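Probable D-tyrosyl-tRNA(Tyr) deacylase 1 (PDB 2OKV) deacylates D-aminoacyl-tRNAs and glycyl-tRNA(Ala), rejecting L-amino acids, and is a possible ATPase that may help load CDC45 during DNA replication. Local coordinates at residues K2-R7 with P140-L145; E18-I23 with D124-A129; E41-V46 with L110-K115; K48-R53 with S66-Q71. One frame throughout, in Å; residues are numbered along the deposited sequence.

Interaction 1: residues K2-R7 with P140-L145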
loop_
_atom_site.group_PDB
_atom_site.type_symbol
_atom_site.label_atom_id
_atom_site.label_comp_id
_atom_site.label_asym_id
_atom_site.label_seq_id
_atom_site.Cartn_x
_atom_site.Cartn_y
_atom_site.Cartn_z
ATOM N N LYS B 2 2.972 -11.980 0.657
ATOM C CA LYS B 2 3.156 -10.641 0.118
ATOM C C LYS B 2 3.076 -9.621 1.233
ATOM O O LYS B 2 2.370 -9.832 2.227
ATOM C CB LYS B 2 2.073 -10.309 -0.913
ATOM C CG LYS B 2 2.056 -11.160 -2.168
ATOM C CD LYS B 2 1.279 -10.427 -3.261
ATOM C CE LYS B 2 0.476 -11.362 -4.153
ATOM N NZ LYS B 2 1.177 -11.806 -5.403
ATOM N N ALA B 3 3.756 -8.494 1.044
ATOM C CA ALA B 3 3.675 -7.370 1.971
ATOM C C ALA B 3 3.701 -6.049 1.204
ATOM O O ALA B 3 4.410 -5.921 0.197
ATOM C CB ALA B 3 4.843 -7.423 2.971
ATOM N N VAL B 4 2.906 -5.090 1.661
ATOM C CA VAL B 4 3.050 -3.709 1.204
ATOM C C VAL B 4 3.612 -2.933 2.374
ATOM O O VAL B 4 3.052 -2.937 3.462
ATOM C CB VAL B 4 1.740 -3.094 0.673
ATOM C CG1 VAL B 4 1.909 -1.561 0.441
ATOM C CG2 VAL B 4 1.323 -3.792 -0.629
ATOM N N VAL B 5 4.744 -2.285 2.132
ATOM C CA VAL B 5 5.476 -1.575 3.161
ATOM C C VAL B 5 5.427 -0.087 2.839
ATOM O O VAL B 5 5.786 0.347 1.727
ATOM C CB VAL B 5 6.945 -2.062 3.219
ATOM C CG1 VAL B 5 7.732 -1.253 4.214
ATOM C CG2 VAL B 5 7.015 -3.558 3.584
ATOM N N GLN B 6 4.946 0.701 3.790
ATOM C CA GLN B 6 4.883 2.150 3.589
ATOM C C GLN B 6 5.730 2.845 4.643
ATOM O O GLN B 6 5.591 2.561 5.828
ATOM C CB GLN B 6 3.433 2.649 3.661
ATOM C CG GLN B 6 2.565 2.148 2.497
ATOM C CD GLN B 6 1.109 2.579 2.605
ATOM O OE1 GLN B 6 0.757 3.719 2.274
ATOM N NE2 GLN B 6 0.236 1.636 3.014
ATOM N N ARG B 7 6.597 3.755 4.214
ATOM C CA ARG B 7 7.412 4.517 5.154
ATOM C C ARG B 7 6.515 5.573 5.769
ATOM O O ARG B 7 5.835 6.294 5.052
ATOM C CB ARG B 7 8.596 5.184 4.447
ATOM C CG ARG B 7 9.473 6.030 5.376
ATOM C CD ARG B 7 10.684 6.618 4.674
ATOM N NE ARG B 7 10.319 7.740 3.810
ATOM C CZ ARG B 7 11.178 8.447 3.087
ATOM N NH1 ARG B 7 12.473 8.136 3.088
ATOM N NH2 ARG B 7 10.736 9.460 2.341
ATOM N N PRO B 140 5.518 10.129 -0.807
ATOM C CA PRO B 140 5.300 8.836 -0.186
ATOM C C PRO B 140 6.418 7.864 -0.601
ATOM O O PRO B 140 7.072 8.086 -1.618
ATOM C CB PRO B 140 3.945 8.395 -0.761
ATOM C CG PRO B 140 3.889 9.030 -2.121
ATOM C CD PRO B 140 4.635 10.355 -1.974
ATOM N N VAL B 141 6.635 6.823 0.200
ATOM C CA VAL B 141 7.543 5.715 -0.163
ATOM C C VAL B 141 6.775 4.422 0.099
ATOM O O VAL B 141 6.297 4.181 1.225
ATOM C CB VAL B 141 8.868 5.729 0.641
ATOM C CG1 VAL B 141 9.653 4.438 0.407
ATOM C CG2 VAL B 141 9.721 6.902 0.227
ATOM N N THR B 142 6.647 3.601 -0.938
ATOM C CA THR B 142 5.837 2.376 -0.827
ATOM C C THR B 142 6.544 1.246 -1.561
ATOM O O THR B 142 6.873 1.384 -2.721
ATOM C CB THR B 142 4.442 2.589 -1.467
ATOM O OG1 THR B 142 3.847 3.789 -0.956
ATOM C CG2 THR B 142 3.507 1.391 -1.194
ATOM N N ILE B 143 6.752 0.118 -0.889
ATOM C CA ILE B 143 7.514 -0.976 -1.481
ATOM C C ILE B 143 6.705 -2.266 -1.394
ATOM O O ILE B 143 6.161 -2.574 -0.334
ATOM C CB ILE B 143 8.871 -1.171 -0.735
ATOM C CG1 ILE B 143 9.779 0.073 -0.905
ATOM C CG2 ILE B 143 9.584 -2.485 -1.176
ATOM C CD1 ILE B 143 10.354 0.273 -2.295
ATOM N N GLU B 144 6.636 -3.002 -2.501
ATOM C CA GLU B 144 6.019 -4.319 -2.523
ATOM C C GLU B 144 7.080 -5.400 -2.298
ATOM O O GLU B 144 8.112 -5.415 -2.976
ATOM C CB GLU B 144 5.309 -4.560 -3.851
ATOM C CG GLU B 144 4.144 -3.606 -4.125
ATOM C CD GLU B 144 3.487 -3.830 -5.485
ATOM O OE1 GLU B 144 2.550 -3.079 -5.818
ATOM O OE2 GLU B 144 3.901 -4.749 -6.226
ATOM N N LEU B 145 6.815 -6.286 -1.341
ATOM C CA LEU B 145 7.694 -7.415 -1.036
ATOM C C LEU B 145 6.956 -8.736 -1.235
ATOM O O LEU B 145 5.750 -8.829 -0.996
ATOM C CB LEU B 145 8.193 -7.335 0.415
ATOM C CG LEU B 145 9.076 -6.160 0.870
ATOM C CD1 LEU B 145 9.371 -6.301 2.386
ATOM C CD2 LEU B 145 10.375 -6.051 0.036
#

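Interaction 2: residues E18-I23 with D124-A129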
loop_
_atom_site.group_PDB
_atom_site.type_symbol
_atom_site.label_atom_id
_atom_site.label_comp_id
_atom_site.label_asym_id
_atom_site.label_seq_id
_atom_site.Cartn_x
_atom_site.Cartn_y
_atom_site.Cartn_z
ATOM N N GLU B 18 -11.642 3.645 19.070
ATOM C CA GLU B 18 -10.669 3.293 20.111
ATOM C C GLU B 18 -9.267 3.060 19.555
ATOM O O GLU B 18 -9.058 2.166 18.714
ATOM C CB GLU B 18 -11.124 2.049 20.845
ATOM C CG GLU B 18 -10.031 1.328 21.644
ATOM C CD GLU B 18 -10.607 0.250 22.518
ATOM O OE1 GLU B 18 -9.953 -0.814 22.736
ATOM O OE2 GLU B 18 -11.741 0.474 22.969
ATOM N N GLN B 19 -8.304 3.848 20.031
ATOM C CA GLN B 19 -6.937 3.716 19.541
ATOM C C GLN B 19 -6.345 2.461 20.134
ATOM O O GLN B 19 -6.297 2.327 21.360
ATOM C CB GLN B 19 -6.062 4.925 19.885
ATOM C CG GLN B 19 -4.618 4.727 19.386
ATOM C CD GLN B 19 -3.807 6.006 19.326
ATOM O OE1 GLN B 19 -4.118 6.926 18.557
ATOM N NE2 GLN B 19 -2.746 6.064 20.127
ATOM N N ILE B 20 -5.933 1.543 19.258
ATOM C CA ILE B 20 -5.348 0.247 19.633
ATOM C C ILE B 20 -3.808 0.339 19.744
ATOM O O ILE B 20 -3.197 -0.180 20.683
ATOM C CB ILE B 20 -5.698 -0.854 18.566
ATOM C CG1 ILE B 20 -7.218 -1.087 18.449
ATOM C CG2 ILE B 20 -4.973 -2.160 18.854
ATOM C CD1 ILE B 20 -7.954 -1.403 19.744
ATOM N N SER B 21 -3.185 0.967 18.760
ATOM C CA SER B 21 -1.739 1.109 18.765
ATOM C C SER B 21 -1.354 2.298 17.914
ATOM O O SER B 21 -2.157 2.787 17.113
ATOM C CB SER B 21 -1.086 -0.176 18.245
ATOM O OG SER B 21 -1.470 -0.438 16.913
ATOM N N ALA B 22 -0.125 2.769 18.095
ATOM C CA ALA B 22 0.374 3.916 17.364
ATOM C C ALA B 22 1.892 3.862 17.347
ATOM O O ALA B 22 2.508 3.451 18.342
ATOM C CB ALA B 22 -0.085 5.196 18.021
ATOM N N ILE B 23 2.479 4.285 16.225
ATOM C CA ILE B 23 3.927 4.422 16.108
ATOM C C ILE B 23 4.283 5.825 15.610
ATOM O O ILE B 23 3.446 6.516 15.022
ATOM C CB ILE B 23 4.591 3.345 15.165
ATOM C CG1 ILE B 23 4.069 3.431 13.720
ATOM C CG2 ILE B 23 4.438 1.925 15.729
ATOM C CD1 ILE B 23 5.068 2.886 12.687
ATOM N N ASP B 124 0.995 -3.852 16.580
ATOM C CA ASP B 124 0.089 -4.667 15.801
ATOM C C ASP B 124 -1.273 -3.979 15.707
ATOM O O ASP B 124 -1.629 -3.140 16.552
ATOM C CB ASP B 124 -0.043 -6.039 16.495
ATOM C CG ASP B 124 -0.872 -7.049 15.701
ATOM O OD1 ASP B 124 -1.062 -6.901 14.466
ATOM O OD2 ASP B 124 -1.324 -8.015 16.333
ATOM N N GLY B 125 -2.046 -4.352 14.693
ATOM C CA GLY B 125 -3.469 -4.051 14.690
ATOM C C GLY B 125 -4.170 -5.052 15.588
ATOM O O GLY B 125 -3.560 -5.610 16.511
ATOM N N LYS B 126 -5.450 -5.297 15.308
ATOM C CA LYS B 126 -6.220 -6.328 16.002
ATOM C C LYS B 126 -6.734 -7.304 14.946
ATOM O O LYS B 126 -7.677 -6.998 14.215
ATOM C CB LYS B 126 -7.377 -5.713 16.819
ATOM C CG LYS B 126 -8.162 -6.747 17.642
ATOM C CD LYS B 126 -9.004 -6.157 18.811
ATOM C CE LYS B 126 -9.843 -4.936 18.418
ATOM N NZ LYS B 126 -10.728 -4.431 19.547
ATOM N N PHE B 127 -6.093 -8.473 14.874
ATOM C CA PHE B 127 -6.313 -9.451 13.788
ATOM C C PHE B 127 -7.743 -9.616 13.219
ATOM O O PHE B 127 -7.932 -9.583 12.015
ATOM C CB PHE B 127 -5.740 -10.832 14.144
ATOM C CG PHE B 127 -5.809 -11.813 13.004
ATOM C CD1 PHE B 127 -4.768 -11.898 12.082
ATOM C CD2 PHE B 127 -6.928 -12.625 12.835
ATOM C CE1 PHE B 127 -4.832 -12.772 11.011
ATOM C CE2 PHE B 127 -7.004 -13.519 11.761
ATOM C CZ PHE B 127 -5.951 -13.594 10.849
ATOM N N GLY B 128 -8.748 -9.806 14.035
ATOM C CA GLY B 128 -10.064 -10.077 13.414
ATOM C C GLY B 128 -10.921 -8.866 13.049
ATOM O O GLY B 128 -12.001 -9.006 12.448
ATOM N N ALA B 129 -10.437 -7.681 13.408
ATOM C CA ALA B 129 -11.320 -6.543 13.642
ATOM C C ALA B 129 -11.449 -5.636 12.441
ATOM O O ALA B 129 -10.601 -5.627 11.562
ATOM C CB ALA B 129 -10.832 -5.744 14.856
#

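Interaction 3: residues E41-V46 with L110-K115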
loop_
_atom_site.group_PDB
_atom_site.type_symbol
_atom_site.label_atom_id
_atom_site.label_comp_id
_atom_site.label_asym_id
_atom_site.label_seq_id
_atom_site.Cartn_x
_atom_site.Cartn_y
_atom_site.Cartn_z
ATOM N N GLU B 41 8.974 -18.924 4.431
ATOM C CA GLU B 41 8.527 -17.613 3.953
ATOM C C GLU B 41 8.367 -16.639 5.116
ATOM O O GLU B 41 8.726 -15.466 5.007
ATOM C CB GLU B 41 7.217 -17.772 3.207
ATOM C CG GLU B 41 6.989 -19.238 2.795
ATOM C CD GLU B 41 7.160 -19.437 1.344
ATOM O OE1 GLU B 41 6.620 -18.585 0.620
ATOM O OE2 GLU B 41 7.807 -20.424 0.919
ATOM N N LEU B 42 7.845 -17.137 6.235
ATOM C CA LEU B 42 7.724 -16.341 7.457
ATOM C C LEU B 42 9.084 -15.734 7.816
ATOM O O LEU B 42 9.195 -14.520 7.960
ATOM C CB LEU B 42 7.210 -17.221 8.601
ATOM C CG LEU B 42 6.874 -16.634 9.975
ATOM C CD1 LEU B 42 6.011 -17.637 10.741
ATOM C CD2 LEU B 42 8.147 -16.289 10.777
ATOM N N GLU B 43 10.102 -16.586 7.946
ATOM C CA GLU B 43 11.466 -16.144 8.304
ATOM C C GLU B 43 12.105 -15.236 7.252
ATOM O O GLU B 43 12.757 -14.237 7.589
ATOM C CB GLU B 43 12.356 -17.352 8.619
ATOM C CG GLU B 43 11.891 -18.053 9.897
ATOM C CD GLU B 43 12.754 -19.216 10.354
ATOM O OE1 GLU B 43 13.886 -19.368 9.847
ATOM O OE2 GLU B 43 12.299 -19.979 11.252
ATOM N N HIS B 44 11.893 -15.572 5.985
ATOM C CA HIS B 44 12.411 -14.752 4.879
ATOM C C HIS B 44 11.768 -13.364 4.818
ATOM O O HIS B 44 12.455 -12.364 4.612
ATOM C CB HIS B 44 12.255 -15.492 3.550
ATOM C CG HIS B 44 13.298 -16.545 3.308
ATOM N ND1 HIS B 44 13.624 -17.510 4.240
ATOM C CD2 HIS B 44 14.080 -16.788 2.230
ATOM C CE1 HIS B 44 14.562 -18.299 3.747
ATOM N NE2 HIS B 44 14.854 -17.885 2.528
ATOM N N MET B 45 10.455 -13.296 5.017
ATOM C CA MET B 45 9.754 -12.010 5.010
ATOM C C MET B 45 10.169 -11.109 6.184
ATOM O O MET B 45 10.379 -9.907 5.998
ATOM C CB MET B 45 8.235 -12.201 4.984
ATOM C CG MET B 45 7.416 -10.901 4.874
ATOM S SD MET B 45 7.794 -9.917 3.402
ATOM C CE MET B 45 6.868 -10.761 2.119
ATOM N N VAL B 46 10.302 -11.689 7.376
ATOM C CA VAL B 46 10.831 -10.952 8.527
ATOM C C VAL B 46 12.200 -10.310 8.187
ATOM O O VAL B 46 12.401 -9.113 8.387
ATOM C CB VAL B 46 10.972 -11.854 9.750
ATOM C CG1 VAL B 46 11.802 -11.178 10.832
ATOM C CG2 VAL B 46 9.579 -12.225 10.304
ATOM N N LEU B 110 4.674 -12.253 13.913
ATOM C CA LEU B 110 4.937 -11.090 14.771
ATOM C C LEU B 110 5.958 -11.419 15.838
ATOM O O LEU B 110 6.790 -10.579 16.187
ATOM C CB LEU B 110 3.665 -10.604 15.457
ATOM C CG LEU B 110 2.759 -9.617 14.741
ATOM C CD1 LEU B 110 1.683 -9.272 15.740
ATOM C CD2 LEU B 110 3.472 -8.345 14.271
ATOM N N GLU B 111 5.889 -12.641 16.362
ATOM C CA GLU B 111 6.841 -13.081 17.375
ATOM C C GLU B 111 8.278 -13.219 16.836
ATOM O O GLU B 111 9.233 -12.910 17.568
ATOM C CB GLU B 111 6.342 -14.366 18.067
ATOM C CG GLU B 111 7.128 -14.813 19.300
ATOM C CD GLU B 111 7.119 -13.815 20.470
ATOM O OE1 GLU B 111 6.343 -12.835 20.474
ATOM O OE2 GLU B 111 7.916 -14.021 21.405
ATOM N N GLN B 112 8.446 -13.670 15.584
ATOM C CA GLN B 112 9.793 -13.751 14.973
ATOM C C GLN B 112 10.351 -12.344 14.769
ATOM O O GLN B 112 11.530 -12.097 14.999
ATOM C CB GLN B 112 9.817 -14.499 13.622
ATOM C CG GLN B 112 10.887 -15.656 13.465
ATOM C CD GLN B 112 12.374 -15.252 13.535
ATOM O OE1 GLN B 112 12.833 -14.666 14.519
ATOM N NE2 GLN B 112 13.143 -15.631 12.502
ATOM N N LEU B 113 9.488 -11.442 14.309
ATOM C CA LEU B 113 9.821 -10.034 14.146
ATOM C C LEU B 113 10.331 -9.413 15.440
ATOM O O LEU B 113 11.361 -8.740 15.440
ATOM C CB LEU B 113 8.593 -9.250 13.681
ATOM C CG LEU B 113 8.433 -8.583 12.312
ATOM C CD1 LEU B 113 7.380 -7.501 12.446
ATOM C CD2 LEU B 113 9.699 -8.001 11.705
ATOM N N ARG B 114 9.590 -9.617 16.530
ATOM C CA ARG B 114 9.986 -9.112 17.846
ATOM C C ARG B 114 11.291 -9.709 18.371
ATOM O O ARG B 114 12.114 -8.988 18.941
ATOM C CB ARG B 114 8.892 -9.350 18.874
ATOM C CG ARG B 114 7.601 -8.623 18.602
ATOM C CD ARG B 114 6.768 -8.677 19.876
ATOM N NE ARG B 114 5.388 -9.082 19.648
ATOM C CZ ARG B 114 4.387 -8.251 19.383
ATOM N NH1 ARG B 114 4.602 -6.938 19.288
ATOM N NH2 ARG B 114 3.171 -8.740 19.203
ATOM N N LYS B 115 11.486 -11.013 18.200
ATOM C CA LYS B 115 12.708 -11.628 18.706
ATOM C C LYS B 115 13.955 -11.281 17.876
ATOM O O LYS B 115 15.069 -11.276 18.407
ATOM C CB LYS B 115 12.540 -13.137 18.913
ATOM C CG LYS B 115 12.992 -14.043 17.776
ATOM C CD LYS B 115 13.067 -15.480 18.294
ATOM C CE LYS B 115 12.817 -16.514 17.203
ATOM N NZ LYS B 115 12.346 -17.789 17.844
#

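Interaction 4: residues K48-R53 with S66-Q71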
loop_
_atom_site.group_PDB
_atom_site.type_symbol
_atom_site.label_atom_id
_atom_site.label_comp_id
_atom_site.label_asym_id
_atom_site.label_seq_id
_atom_site.Cartn_x
_atom_site.Cartn_y
_atom_site.Cartn_z
ATOM N N LYS B 48 13.541 -9.604 5.317
ATOM C CA LYS B 48 13.415 -8.562 4.291
ATOM C C LYS B 48 12.872 -7.259 4.852
ATOM O O LYS B 48 13.386 -6.189 4.516
ATOM C CB LYS B 48 12.543 -9.019 3.113
ATOM C CG LYS B 48 13.188 -10.086 2.224
ATOM C CD LYS B 48 12.108 -10.924 1.554
ATOM C CE LYS B 48 11.739 -10.407 0.190
ATOM N NZ LYS B 48 12.581 -11.086 -0.844
ATOM N N ILE B 49 11.841 -7.350 5.697
ATOM C CA ILE B 49 11.214 -6.157 6.280
ATOM C C ILE B 49 12.244 -5.423 7.135
ATOM O O ILE B 49 12.411 -4.201 7.029
ATOM C CB ILE B 49 9.964 -6.513 7.138
ATOM C CG1 ILE B 49 8.786 -6.911 6.248
ATOM C CG2 ILE B 49 9.558 -5.360 8.075
ATOM C CD1 ILE B 49 7.718 -7.711 6.994
ATOM N N LEU B 50 12.950 -6.184 7.968
ATOM C CA LEU B 50 13.878 -5.608 8.933
ATOM C C LEU B 50 15.095 -4.983 8.271
ATOM O O LEU B 50 15.682 -4.039 8.799
ATOM C CB LEU B 50 14.312 -6.668 9.958
ATOM C CG LEU B 50 13.233 -7.068 10.974
ATOM C CD1 LEU B 50 13.756 -8.166 11.880
ATOM C CD2 LEU B 50 12.804 -5.890 11.818
ATOM N N ASN B 51 15.457 -5.508 7.106
ATOM C CA ASN B 51 16.649 -5.052 6.388
ATOM C C ASN B 51 16.389 -4.092 5.207
ATOM O O ASN B 51 17.331 -3.576 4.585
ATOM C CB ASN B 51 17.485 -6.276 6.019
ATOM C CG ASN B 51 18.022 -7.007 7.272
ATOM O OD1 ASN B 51 19.020 -6.574 7.877
ATOM N ND2 ASN B 51 17.348 -8.110 7.685
ATOM N N LEU B 52 15.111 -3.819 4.934
ATOM C CA LEU B 52 14.703 -2.946 3.836
ATOM C C LEU B 52 15.171 -1.496 4.052
ATOM O O LEU B 52 14.729 -0.820 4.994
ATOM C CB LEU B 52 13.179 -2.967 3.709
ATOM C CG LEU B 52 12.416 -2.692 2.398
ATOM C CD1 LEU B 52 11.190 -1.837 2.672
ATOM C CD2 LEU B 52 13.238 -2.155 1.266
ATOM N N ARG B 53 16.022 -1.027 3.151
ATOM C CA ARG B 53 16.652 0.296 3.248
ATOM C C ARG B 53 15.768 1.395 2.652
ATOM O O ARG B 53 15.903 1.765 1.478
ATOM C CB ARG B 53 18.001 0.307 2.528
ATOM C CG ARG B 53 19.133 -0.502 3.167
ATOM C CD ARG B 53 20.317 -0.624 2.148
ATOM N NE ARG B 53 21.616 -0.384 2.762
ATOM C CZ ARG B 53 22.537 0.471 2.302
ATOM N NH1 ARG B 53 22.327 1.193 1.198
ATOM N NH2 ARG B 53 23.679 0.614 2.956
ATOM N N SER B 66 17.980 0.865 7.188
ATOM C CA SER B 66 16.728 0.138 7.469
ATOM C C SER B 66 16.043 0.663 8.732
ATOM O O SER B 66 16.622 1.452 9.474
ATOM C CB SER B 66 17.029 -1.335 7.651
ATOM O OG SER B 66 17.825 -1.531 8.811
ATOM N N VAL B 67 14.829 0.184 8.997
ATOM C CA VAL B 67 14.112 0.507 10.225
ATOM C C VAL B 67 14.977 0.185 11.467
ATOM O O VAL B 67 14.957 0.922 12.448
ATOM C CB VAL B 67 12.709 -0.204 10.253
ATOM C CG1 VAL B 67 12.848 -1.712 10.493
ATOM C CG2 VAL B 67 11.766 0.433 11.280
ATOM N N MET B 68 15.742 -0.904 11.408
ATOM C CA MET B 68 16.572 -1.331 12.538
ATOM C C MET B 68 17.802 -0.443 12.704
ATOM O O MET B 68 18.218 -0.165 13.831
ATOM C CB MET B 68 17.032 -2.781 12.379
ATOM C CG MET B 68 15.954 -3.809 12.550
ATOM S SD MET B 68 16.611 -5.454 12.888
ATOM C CE MET B 68 18.017 -5.154 13.959
ATOM N N ASP B 69 18.390 -0.021 11.583
ATOM C CA ASP B 69 19.496 0.943 11.599
ATOM C C ASP B 69 19.080 2.229 12.304
ATOM O O ASP B 69 19.876 2.829 13.037
ATOM C CB ASP B 69 19.944 1.287 10.173
ATOM C CG ASP B 69 20.617 0.127 9.469
ATOM O OD1 ASP B 69 21.231 -0.719 10.159
ATOM O OD2 ASP B 69 20.526 0.059 8.226
ATOM N N LYS B 70 17.834 2.650 12.061
ATOM C CA LYS B 70 17.306 3.903 12.596
ATOM C C LYS B 70 16.728 3.748 14.000
ATOM O O LYS B 70 16.425 4.749 14.664
ATOM C CB LYS B 70 16.220 4.470 11.669
ATOM C CG LYS B 70 16.666 4.799 10.256
ATOM C CD LYS B 70 17.739 5.891 10.239
ATOM C CE LYS B 70 17.134 7.286 10.345
ATOM N NZ LYS B 70 18.214 8.323 10.144
ATOM N N GLN B 71 16.588 2.498 14.446
ATOM C CA GLN B 71 15.874 2.166 15.671
ATOM C C GLN B 71 14.479 2.794 15.632
ATOM O O GLN B 71 14.015 3.373 16.607
ATOM C CB GLN B 71 16.664 2.586 16.924
ATOM C CG GLN B 71 18.000 1.853 17.111
ATOM C CD GLN B 71 17.863 0.461 17.744
ATOM O OE1 GLN B 71 18.350 -0.530 17.188
ATOM N NE2 GLN B 71 17.219 0.384 18.919
HETATM O O HOH W 1 13.290 -1.504 7.211
HETATM O O HOH W 2 19.278 -3.775 9.255
#

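Interaction 1: residues K2-R7 with P140-L145
R7 N donates to V141 O at 3.0 Å, the first of five backbone hydrogen bonds here; V5 with I143 and A3 with L145 each exchange two. The shortest joins I143 N to V5 O at 2.8 Å, and the straightest takes L145 N to A3 O at 179°. At the non-hydrogen-bonded pairs V4-E144 and Q6-T142, CA-H...O contacts fill in, T142 CA approaching V5 O at 3.3 Å. On the face of A3, V5, I143 and L145 the side chains are apolar, and V5 CG2 meets L145 CD1 at 3.8 Å. On the other face T142 turns its methyl inward, CG2 lying 3.7 Å from V4 CG1 and also beside Q6 CG. R7 runs extended to CD and bends at chi3 (75°), and V141 CG2 lies over one face of the R7 guanidinium, toward its rim, 3.5 Å from R7 NH2. This antiparallel pair lies at one edge of the five-stranded sheet of the DTD fold, strand 141-146 being outermost within the chain. V4 helps form the magnesium site seen here, and Q6 is also a magnesium-binding residue. Just before V141 comes cis-P140 of the Gly-cisPro motif, which probably enters the partner's active site to exclude L-amino acids. Further out, N137 OD1 accepts from V141 N, while D138 O and V54 O hold the R7 guanidinium. The hydroxyl of T142 is bonded to N137 ND2 and to Q79 OE1 of the second subunit, so threonine serves both packing and the dimer. Between subunits, E144 forms a salt bridge with K2 of the second subunit.

Interaction 2: residues E18-I23 with D124-A129
S21 OG donates to D124 O at 2.7 Å, the one hydrogen bond between the strand 18-23 and the loop 124-129. The hydroxyl does not approach on a lone pair: it stands 42° above the carbonyl plane. Serine suits the spot because its short side chain, with OG set between the backbone N and the carbonyl carbon (chi1 62°), brings a hydroxyl to the main-chain oxygen. Beside it the I20 CG2 methyl lies loosely by D124 O, at 4.2 Å. The other branch of I20 meets K126 at about a right angle: K126, bent at chi3, brings NZ to 4.1 Å from I20 CD1. The K126 ammonium also comes within 4.9 Å of E18 OE1, a separation at which the opposite charges could attract but do not pair. I20 and S21 both face V13 in a classic beta bulge, and both direct their CB atoms at the loop. That loop then closes a type I turn from K126 to A129, A129 N bonding to K126 O at 3.0 Å. D124 points its carboxylate the other way, where OD1 is held by Y106 OH of helix 99-116. The contact thus spans from the outermost strand of the three-stranded sheet to the end of strand 122-124 at the margin of the five-stranded one, with G125 still bonded to C76 of strand 73-78.

Interaction 3: residues E41-V46 with L110-K115
Q112 lays the aliphatic root of its side chain over L42, with CB 3.8 Å from L42 CD2 and CG close behind. The same CB also receives V46 CG2 at 4.0 Å, the two side chains meeting at about a right angle. A glutamine works at this border because its methylenes can pack like a hydrocarbon while its amide turns aside: the bend at chi2 (-63°) carries that group toward E43. There Q112 NE2 meets the methylene of E43, 3.8 Å from E43 CG. The amide and carboxylate planes stand 84° apart. The E43 carboxylate finds its hydrogen bond within its own helix, OE2 to Q39 NE2. V46 points its CB at the opposing helix and spreads its two methyls over neighbouring residues, CG2 on Q112 and CG1 on L113 CD2 at 3.9 Å. A beta-branched residue suits the place, being short enough for the closest backbone approach, 5.8 Å between V46 CA and L113 CA. The helix segments run in broadly the same direction, crossing at -43° with their axes 9.7 Å apart, and L42, V46, Q112 and L113 fill the interface. F109, also on helix 99-116, touches L42, M45 and V46. Both helices also pack on the five-stranded sheet: M45 rests on A3 and L145, while L110 and L113 lie against C76 of strand 73-78 and I122 of strand 122-124.

Interaction 4: residues K48-R53 with S66-Q71
L50 and M68 pass each other at a slant where the end of helix 39-51 meets the short, weakly bonded helix 67-70, begun by a capping box of S66 and D69 and ended by a Schellman motif at Q71. L50 CD2 touches M68 CG at 3.8 Å, and M68 SD lies alongside the base of the leucine, 3.9 Å from L50 CB. Chi1 (-71°) and an extended chi2 (-161°) lay the methionine CG and SD along L50, which also has L113, I74 and Y117 around it. V67 CG1 adds a looser apolar touch to L50 CD2. S66 is the N-cap residue and carries the polar part of the contact. Its CB sits 3.2 Å from L50 O. With chi1 at 66° its OG turns back to accept from D69 N, and D69 returns the bond: S66 N donates to D69 OD2 almost straight, at 2.9 Å, on the anti side of the carboxylate but tilted out of its plane. Serine suits the place: small beside L50 O, with a hydroxyl for the cap. That OG also bonds a water that donates to N51 OD1, while N51 ND2 is held by R47 O. A second water bridges the end of one helix to the start of the next, donating to I49 O at 2.8 Å and L52 O at 2.7 Å and accepting from V67 N at 2.9 Å.

The four contacts span one compact domain. Interaction 1 pairs the first strand with the last in the five-stranded sheet; between these strands lie the segments of the other three, 4 inside 3 and 3 inside 2. Helix 39-51 serves interactions 3 and 4, whose centres are 13 Å apart and which touch through L113 and L50. The helix also lies on the sheet of interaction 1, through M45, through I49, and through L52 just after it. Interaction 2, about 22 Å from interaction 4 between centres, lies across the chain's centre from interaction 1 and touches interaction 3 through D124 and L110. Interaction 1, with magnesium residues V4 and Q6, reaches the second subunit, as does interaction 4.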